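Local coordinates for protein exoglucanase A (Cellulomonas fimi, PDB 7CBD) that hydrolyses beta-1,4-glucosidic linkages of cellulose with inversion of anomeric configuration, releasing cellobiose from the non-reducing chain ends, through this family 6 catalytic domain, at residues 19-24 / 413-418; 43-48 / 361-366. All blocks are in the same frame, centred on the assembly; numbering follows the deposited sequence. Where two conformers were deposited one is given.

Contact 1 (19-24 / 413-418); sequences PTWAAS and GQWFEE
A small, partly buried packing contact joins Trp-21 and Ser-24, in the first turns of helix 19-30, to Trp-415, in the loop that runs into helix 417-425 near the C-terminal end of the catalytic domain. The benzo ring of Trp-415 does the touching. Ser-24 CB lies 3.9 Å from Trp-415 CE3, and the carbonyl O of Ser-24 sits over one face of the indole, 4.1 Å above its plane and displaced toward the rim. At the ring's edge, near its plane, Trp-21 NE1 approaches Trp-415 CZ3 at 4.2 Å; the two indoles cross at a slant, without stacking. That N-H is spent on Pro-367 O, a bond that fixes the Trp-21 ring beside the loop following strand 358-362. In this glycoside hydrolase family 6 domain, built round a curled sheet of mostly parallel strands, the contact ties an N-terminal outer helix to the C-terminal segment. Trp-415 reaches the helix because its CG is anti to the backbone N (chi1 -169°), and its indole also touches Val-25 and Ala-28 of the same helix. From its own helix 417-425, Phe-420 meets the Trp-415 ring with the planes about 55° apart.

Contact 2 (43-48 / 361-366); sequences RTVAGQ and FVWIKP
The chain leaving helix 36-45 makes a type I beta turn from Val-45 to Gln-48, closed by Gln-48 N to Val-45 O at 3.0 Å, and faces the chain following strand 358-362, with Gln-48 CA 8.3 Å from Trp-363 CA. Trp-363 carries the whole contact on its side: the outer end of its benzo ring enters the angle between the side chains of Val-45 and Gln-48. Val-45 CG1 meets the ring edge near its plane, 4.0 Å from Trp-363 CZ3, and the two side chains cross at about a right angle. Gln-48 comes closer and obliquely through its aliphatic part, with its CB 3.5 Å from Trp-363 CZ3 and its CG 4.0 Å from Trp-363 CH2. The Gln-48 chain folds about the bond between these two packing carbons (chi2 -59°), and its amide plane stands 70° from the indole. NE1 of Trp-363, on the pyrrole side, donates to Arg-344 O. Phe-345 also packs on the indole and touches Gln-48. Cutting Trp-363 back to an alanine is likely to open a gap beside Val-45 and the Gln-48 methylenes and to leave Arg-344 O without this donor. The contact is apolar and buried, away from the annotated catalytic residues, and joins the turn after a helix to the chain leaving a strand in the curled, mainly parallel sheet of the family 6 barrel, a distorted relative of the alpha/beta barrel.

Overall arrangement
The two contacts lie on the same side of the chain's centre, about 11 Å apart between their centres, and Trp-21 joins them. Its ring, part of contact 1, packs against both segments of contact 2: CH2 of Trp-21 is 3.2 Å from Val-45 O, and CD1 of Trp-21 is 3.5 Å from Pro-366 CB. Helices 19-30 and 36-45 follow each other, and Ala-22 CB lies 3.4 Å from Ala-46 O, in the turn after the second helix. The side chain of Trp-21 is about 11 Å from that of Asp-371, a predicted active-site residue. The 361-366 segment leads that way too: Lys-365 NZ hydrogen-bonds to Ser-370 O and makes a long, weak ion pair with Asp-371.

Contact 1 (19-24 / 413-418)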
ATOM      1  N   PRO A  19      -8.517   5.416 -15.492  1.00  7.41           N
ATOM      2  CA  PRO A  19      -8.621   4.864 -16.854  1.00  7.74           C
ATOM      3  C   PRO A  19      -7.284   4.505 -17.470  1.00  7.66           C
ATOM      4  O   PRO A  19      -7.240   3.643 -18.358  1.00  8.12           O
ATOM      5  CB  PRO A  19      -9.325   5.978 -17.638  1.00  9.32           C
ATOM      6  CG  PRO A  19      -8.966   7.219 -16.900  1.00 10.16           C
ATOM      7  CD  PRO A  19      -8.873   6.845 -15.441  1.00  8.54           C
ATOM      8  N   THR A  20      -6.191   5.137 -17.034  1.00  7.27           N
ATOM      9  CA  THR A  20      -4.877   4.798 -17.570  1.00  7.08           C
ATOM     10  C   THR A  20      -4.446   3.416 -17.098  1.00  6.99           C
ATOM     11  O   THR A  20      -3.985   2.584 -17.893  1.00  7.93           O
ATOM     12  CB  THR A  20      -3.866   5.864 -17.149  1.00  7.92           C
ATOM     13  OG1 THR A  20      -4.373   7.157 -17.508  1.00  8.87           O
ATOM     14  CG2 THR A  20      -2.508   5.643 -17.830  1.00  9.32           C
ATOM     15  N   TRP A  21      -4.614   3.140 -15.802  1.00  7.01           N
ATOM     16  CA  TRP A  21      -4.313   1.807 -15.295  1.00  7.38           C
ATOM     17  C   TRP A  21      -5.287   0.779 -15.861  1.00  6.93           C
ATOM     18  O   TRP A  21      -4.879  -0.327 -16.238  1.00  7.40           O
ATOM     19  CB  TRP A  21      -4.327   1.814 -13.766  1.00  7.72           C
ATOM     20  CG  TRP A  21      -4.170   0.452 -13.157  1.00  6.74           C
ATOM     21  CD1 TRP A  21      -3.004  -0.228 -12.929  1.00  7.33           C
ATOM     22  CD2 TRP A  21      -5.226  -0.391 -12.687  1.00  6.82           C
ATOM     23  NE1 TRP A  21      -3.279  -1.453 -12.354  1.00  7.05           N
ATOM     24  CE2 TRP A  21      -4.636  -1.573 -12.197  1.00  6.76           C
ATOM     25  CE3 TRP A  21      -6.621  -0.266 -12.648  1.00  7.00           C
ATOM     26  CZ2 TRP A  21      -5.391  -2.615 -11.656  1.00  7.08           C
ATOM     27  CZ3 TRP A  21      -7.366  -1.299 -12.118  1.00  7.90           C
ATOM     28  CH2 TRP A  21      -6.752  -2.460 -11.631  1.00  7.15           C
ATOM     29  N   ALA A  22      -6.568   1.139 -15.976  1.00  7.22           N
ATOM     30  CA  ALA A  22      -7.529   0.220 -16.570  1.00  7.52           C
ATOM     31  C   ALA A  22      -7.110  -0.170 -17.982  1.00  7.18           C
ATOM     32  O   ALA A  22      -7.220  -1.340 -18.368  1.00  8.28           O
ATOM     33  CB  ALA A  22      -8.923   0.845 -16.576  1.00  8.86           C
ATOM     34  N   ALA A  23      -6.624   0.797 -18.766  1.00  7.70           N
ATOM     35  CA  ALA A  23      -6.175   0.489 -20.122  1.00  7.55           C
ATOM     36  C   ALA A  23      -4.974  -0.451 -20.101  1.00  7.66           C
ATOM     37  O   ALA A  23      -4.877  -1.369 -20.926  1.00  8.38           O
ATOM     38  CB  ALA A  23      -5.861   1.779 -20.883  1.00  9.52           C
ATOM     39  N   SER A  24      -4.049  -0.253 -19.154  1.00  7.59           N
ATOM     40  CA  SER A  24      -2.922  -1.173 -19.022  1.00  8.80           C
ATOM     41  C   SER A  24      -3.398  -2.584 -18.702  1.00  7.95           C
ATOM     42  O   SER A  24      -2.877  -3.563 -19.250  1.00  7.76           O
ATOM     43  CB  SER A  24      -1.971  -0.673 -17.937  1.00 10.15           C
ATOM     44  OG  SER A  24      -1.442   0.590 -18.294  1.00 10.15           O
ATOM     45  N   GLY A 413       6.655   1.156 -10.925  1.00 10.67           N
ATOM     46  CA  GLY A 413       5.579   1.795 -11.646  1.00 10.94           C
ATOM     47  C   GLY A 413       5.370   1.297 -13.060  1.00 10.83           C
ATOM     48  O   GLY A 413       4.316   1.566 -13.648  1.00 12.87           O
ATOM     49  N   GLN A 414       6.344   0.591 -13.626  0.60  9.88           N
ATOM     50  CA  GLN A 414       6.209   0.039 -14.964  0.60 10.03           C
ATOM     51  C   GLN A 414       5.438  -1.278 -14.927  0.60  9.21           C
ATOM     52  O   GLN A 414       5.404  -1.982 -13.912  0.60  8.73           O
ATOM     53  CB  GLN A 414       7.589  -0.174 -15.584  0.60 11.02           C
ATOM     54  CG  GLN A 414       8.371   1.116 -15.778  0.60 12.23           C
ATOM     55  CD  GLN A 414       7.692   2.056 -16.752  0.60 13.92           C
ATOM     56  OE1 GLN A 414       7.486   1.716 -17.915  0.60 15.95           O
ATOM     57  NE2 GLN A 414       7.336   3.243 -16.283  0.60 15.70           N
ATOM     58  N   TRP A 415       4.814  -1.608 -16.058  1.00  9.69           N
ATOM     59  CA  TRP A 415       3.999  -2.814 -16.134  1.00 10.29           C
ATOM     60  C   TRP A 415       4.871  -4.060 -16.059  1.00  9.73           C
ATOM     61  O   TRP A 415       5.853  -4.195 -16.799  1.00 10.27           O
ATOM     62  CB  TRP A 415       3.188  -2.838 -17.427  1.00 10.73           C
ATOM     63  CG  TRP A 415       2.182  -3.917 -17.372  1.00 10.96           C
ATOM     64  CD1 TRP A 415       2.252  -5.144 -17.971  1.00 11.94           C
ATOM     65  CD2 TRP A 415       0.973  -3.906 -16.613  1.00  8.90           C
ATOM     66  NE1 TRP A 415       1.147  -5.887 -17.645  1.00 12.76           N
ATOM     67  CE2 TRP A 415       0.348  -5.150 -16.811  1.00  9.98           C
ATOM     68  CE3 TRP A 415       0.349  -2.956 -15.792  1.00  9.37           C
ATOM     69  CZ2 TRP A 415      -0.864  -5.471 -16.224  1.00 10.72           C
ATOM     70  CZ3 TRP A 415      -0.859  -3.281 -15.210  1.00  9.70           C
ATOM     71  CH2 TRP A 415      -1.454  -4.527 -15.433  1.00  9.67           C
ATOM     72  N   PHE A 416       4.500  -4.982 -15.178  1.00  8.83           N
ATOM     73  CA  PHE A 416       5.273  -6.191 -14.909  1.00  9.04           C
ATOM     74  C   PHE A 416       4.427  -7.377 -15.367  1.00  8.66           C
ATOM     75  O   PHE A 416       3.598  -7.896 -14.617  1.00  8.65           O
ATOM     76  CB  PHE A 416       5.582  -6.244 -13.415  1.00  9.21           C
ATOM     77  CG  PHE A 416       6.666  -7.219 -13.033  1.00  8.27           C
ATOM     78  CD1 PHE A 416       7.208  -7.175 -11.759  1.00  8.41           C
ATOM     79  CD2 PHE A 416       7.142  -8.177 -13.923  1.00  8.59           C
ATOM     80  CE1 PHE A 416       8.194  -8.063 -11.373  1.00  8.07           C
ATOM     81  CE2 PHE A 416       8.143  -9.073 -13.538  1.00  8.97           C
ATOM     82  CZ  PHE A 416       8.667  -9.014 -12.267  1.00  9.05           C
ATOM     83  N   GLU A 417       4.674  -7.820 -16.605  1.00  9.76           N
ATOM     84  CA  GLU A 417       3.786  -8.759 -17.285  1.00  9.98           C
ATOM     85  C   GLU A 417       3.594 -10.053 -16.501  1.00  9.99           C
ATOM     86  O   GLU A 417       2.460 -10.459 -16.216  1.00  9.36           O
ATOM     87  CB  GLU A 417       4.345  -9.061 -18.674  1.00 10.38           C
ATOM     88  CG  GLU A 417       3.399  -9.862 -19.560  1.00 10.49           C
ATOM     89  CD  GLU A 417       2.304  -9.009 -20.179  1.00  9.94           C
ATOM     90  OE1 GLU A 417       2.281  -7.788 -19.917  1.00 11.56           O
ATOM     91  OE2 GLU A 417       1.467  -9.552 -20.930  1.00 10.34           O
ATOM     92  N   GLU A 418       4.704 -10.718 -16.160  0.61 10.35           N
ATOM     93  CA  GLU A 418       4.634 -12.013 -15.489  0.61 11.17           C
ATOM     94  C   GLU A 418       4.028 -11.877 -14.105  0.61  9.39           C
ATOM     95  O   GLU A 418       3.249 -12.736 -13.670  0.61  9.52           O
ATOM     96  CB  GLU A 418       6.033 -12.618 -15.378  0.61 13.57           C
ATOM     97  CG  GLU A 418       6.720 -12.844 -16.704  0.61 15.78           C
ATOM     98  CD  GLU A 418       7.743 -11.780 -17.009  0.61 16.49           C
ATOM     99  OE1 GLU A 418       7.410 -10.581 -16.868  0.61 14.79           O
ATOM    100  OE2 GLU A 418       8.878 -12.151 -17.381  0.61 19.04           O
TER

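Contact 2 (43-48 / 361-366)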
ATOM      1  N   ARG A  43      -9.993  -8.653 -17.192  1.00  7.23           N
ATOM      2  CA  ARG A  43     -10.972  -7.616 -17.506  1.00  8.05           C
ATOM      3  C   ARG A  43     -11.761  -7.196 -16.269  1.00  7.67           C
ATOM      4  O   ARG A  43     -12.064  -6.012 -16.095  1.00  9.15           O
ATOM      5  CB  ARG A  43     -11.891  -8.073 -18.638  1.00  8.55           C
ATOM      6  CG  ARG A  43     -11.160  -8.206 -19.972  1.00 10.03           C
ATOM      7  CD  ARG A  43     -12.110  -8.357 -21.146  1.00 11.23           C
ATOM      8  NE  ARG A  43     -12.913  -9.576 -21.069  1.00 11.96           N
ATOM      9  CZ  ARG A  43     -12.589 -10.733 -21.645  1.00 12.49           C
ATOM     10  NH1 ARG A  43     -11.460 -10.858 -22.337  1.00 13.97           N
ATOM     11  NH2 ARG A  43     -13.400 -11.776 -21.523  1.00 12.44           N
ATOM     12  N   THR A  44     -12.085  -8.145 -15.386  1.00  7.26           N
ATOM     13  CA  THR A  44     -12.747  -7.785 -14.132  1.00  7.84           C
ATOM     14  C   THR A  44     -11.863  -6.884 -13.279  1.00  7.29           C
ATOM     15  O   THR A  44     -12.337  -5.900 -12.700  1.00  8.92           O
ATOM     16  CB  THR A  44     -13.116  -9.047 -13.355  1.00  8.86           C
ATOM     17  OG1 THR A  44     -13.981  -9.848 -14.160  1.00  9.50           O
ATOM     18  CG2 THR A  44     -13.816  -8.694 -12.042  1.00 10.01           C
ATOM     19  N   VAL A  45     -10.571  -7.201 -13.199  1.00  6.77           N
ATOM     20  CA  VAL A  45      -9.646  -6.393 -12.408  1.00  7.23           C
ATOM     21  C   VAL A  45      -9.622  -4.950 -12.903  1.00  7.38           C
ATOM     22  O   VAL A  45      -9.530  -4.007 -12.103  1.00  7.69           O
ATOM     23  CB  VAL A  45      -8.252  -7.044 -12.429  1.00  7.37           C
ATOM     24  CG1 VAL A  45      -7.194  -6.126 -11.823  1.00  7.08           C
ATOM     25  CG2 VAL A  45      -8.281  -8.376 -11.697  1.00  8.04           C
ATOM     26  N   ALA A  46      -9.716  -4.755 -14.223  1.00  7.81           N
ATOM     27  CA  ALA A  46      -9.634  -3.422 -14.823  1.00  8.20           C
ATOM     28  C   ALA A  46     -10.745  -2.482 -14.365  1.00  8.09           C
ATOM     29  O   ALA A  46     -10.603  -1.259 -14.497  1.00  9.63           O
ATOM     30  CB  ALA A  46      -9.654  -3.534 -16.350  1.00  8.99           C
ATOM     31  N   GLY A  47     -11.843  -3.013 -13.835  1.00  7.27           N
ATOM     32  CA  GLY A  47     -12.913  -2.170 -13.353  1.00  7.18           C
ATOM     33  C   GLY A  47     -12.765  -1.699 -11.926  1.00  6.97           C
ATOM     34  O   GLY A  47     -13.627  -0.965 -11.439  1.00  7.93           O
ATOM     35  N   GLN A  48     -11.692  -2.089 -11.237  1.00  7.22           N
ATOM     36  CA  GLN A  48     -11.551  -1.793  -9.817  1.00  7.06           C
ATOM     37  C   GLN A  48     -10.790  -0.489  -9.581  1.00  6.32           C
ATOM     38  O   GLN A  48      -9.956  -0.094 -10.396  1.00  6.44           O
ATOM     39  CB  GLN A  48     -10.822  -2.940  -9.127  1.00  8.16           C
ATOM     40  CG  GLN A  48     -11.652  -4.212  -9.145  1.00  9.31           C
ATOM     41  CD  GLN A  48     -12.982  -4.004  -8.451  1.00 10.63           C
ATOM     42  OE1 GLN A  48     -13.010  -3.613  -7.290  1.00 12.10           O
ATOM     43  NE2 GLN A  48     -14.087  -4.220  -9.168  1.00 12.65           N
ATOM     44  N   PHE A 361     -11.504  -1.299   2.545  1.00  6.49           N
ATOM     45  CA  PHE A 361     -10.376  -1.900   1.843  1.00  6.18           C
ATOM     46  C   PHE A 361     -10.163  -1.103   0.564  1.00  6.27           C
ATOM     47  O   PHE A 361     -11.129  -0.702  -0.101  1.00  6.53           O
ATOM     48  CB  PHE A 361     -10.642  -3.369   1.494  1.00  6.16           C
ATOM     49  CG  PHE A 361     -10.790  -4.260   2.692  1.00  7.76           C
ATOM     50  CD1 PHE A 361     -10.004  -4.066   3.816  1.00  7.45           C
ATOM     51  CD2 PHE A 361     -11.707  -5.303   2.689  1.00  9.48           C
ATOM     52  CE1 PHE A 361     -10.137  -4.884   4.921  1.00  8.87           C
ATOM     53  CE2 PHE A 361     -11.842  -6.132   3.795  1.00  9.77           C
ATOM     54  CZ  PHE A 361     -11.061  -5.915   4.915  1.00  9.49           C
ATOM     55  N   VAL A 362      -8.892  -0.866   0.231  1.00  5.56           N
ATOM     56  CA  VAL A 362      -8.502  -0.042  -0.904  1.00  5.46           C
ATOM     57  C   VAL A 362      -7.375  -0.755  -1.634  1.00  5.03           C
ATOM     58  O   VAL A 362      -6.664  -1.583  -1.062  1.00  6.05           O
ATOM     59  CB  VAL A 362      -8.041   1.365  -0.457  1.00  5.72           C
ATOM     60  CG1 VAL A 362      -9.225   2.212  -0.041  1.00  7.28           C
ATOM     61  CG2 VAL A 362      -7.058   1.240   0.702  1.00  6.64           C
ATOM     62  N   TRP A 363      -7.212  -0.423  -2.915  1.00  5.04           N
ATOM     63  CA  TRP A 363      -6.034  -0.823  -3.689  1.00  5.18           C
ATOM     64  C   TRP A 363      -5.184   0.429  -3.846  1.00  5.23           C
ATOM     65  O   TRP A 363      -5.418   1.245  -4.746  1.00  6.13           O
ATOM     66  CB  TRP A 363      -6.411  -1.412  -5.040  1.00  6.22           C
ATOM     67  CG  TRP A 363      -6.957  -2.794  -4.957  1.00  5.80           C
ATOM     68  CD1 TRP A 363      -7.197  -3.530  -3.825  1.00  5.83           C
ATOM     69  CD2 TRP A 363      -7.332  -3.620  -6.062  1.00  6.00           C
ATOM     70  NE1 TRP A 363      -7.693  -4.773  -4.170  1.00  6.12           N
ATOM     71  CE2 TRP A 363      -7.796  -4.845  -5.537  1.00  5.72           C
ATOM     72  CE3 TRP A 363      -7.326  -3.437  -7.448  1.00  6.24           C
ATOM     73  CZ2 TRP A 363      -8.248  -5.883  -6.353  1.00  6.89           C
ATOM     74  CZ3 TRP A 363      -7.778  -4.465  -8.258  1.00  6.86           C
ATOM     75  CH2 TRP A 363      -8.234  -5.676  -7.706  1.00  7.13           C
ATOM     76  N   ILE A 364      -4.211   0.596  -2.951  1.00  5.56           N
ATOM     77  CA  ILE A 364      -3.326   1.748  -3.051  1.00  5.72           C
ATOM     78  C   ILE A 364      -2.257   1.497  -4.109  1.00  5.12           C
ATOM     79  O   ILE A 364      -2.175   2.207  -5.114  1.00  6.12           O
ATOM     80  CB  ILE A 364      -2.741   2.142  -1.681  1.00  5.71           C
ATOM     81  CG1 ILE A 364      -3.854   2.432  -0.664  1.00  5.72           C
ATOM     82  CG2 ILE A 364      -1.851   3.356  -1.833  1.00  5.60           C
ATOM     83  CD1 ILE A 364      -4.840   3.525  -1.079  1.00  6.51           C
ATOM     84  N   LYS A 365      -1.454   0.456  -3.931  1.00  5.80           N
ATOM     85  CA  LYS A 365      -0.581   0.020  -5.017  1.00  5.88           C
ATOM     86  C   LYS A 365      -1.444  -0.543  -6.145  1.00  5.42           C
ATOM     87  O   LYS A 365      -2.342  -1.348  -5.883  1.00  7.09           O
ATOM     88  CB  LYS A 365       0.351  -1.072  -4.511  1.00  7.35           C
ATOM     89  CG  LYS A 365       1.295  -1.614  -5.565  1.00  8.64           C
ATOM     90  CD  LYS A 365       2.382  -0.607  -5.908  1.00  9.82           C
ATOM     91  CE  LYS A 365       3.362  -1.195  -6.920  1.00 12.08           C
ATOM     92  NZ  LYS A 365       4.554  -0.328  -7.141  1.00 13.34           N
ATOM     93  N   PRO A 366      -1.219  -0.154  -7.401  1.00  5.63           N
ATOM     94  CA  PRO A 366      -2.023  -0.720  -8.505  1.00  5.86           C
ATOM     95  C   PRO A 366      -1.463  -2.061  -8.942  1.00  5.65           C
ATOM     96  O   PRO A 366      -0.290  -2.146  -9.344  1.00  6.06           O
ATOM     97  CB  PRO A 366      -1.881   0.327  -9.624  1.00  6.25           C
ATOM     98  CG  PRO A 366      -1.324   1.583  -8.934  1.00  6.89           C
ATOM     99  CD  PRO A 366      -0.435   1.008  -7.854  1.00  5.53           C
TER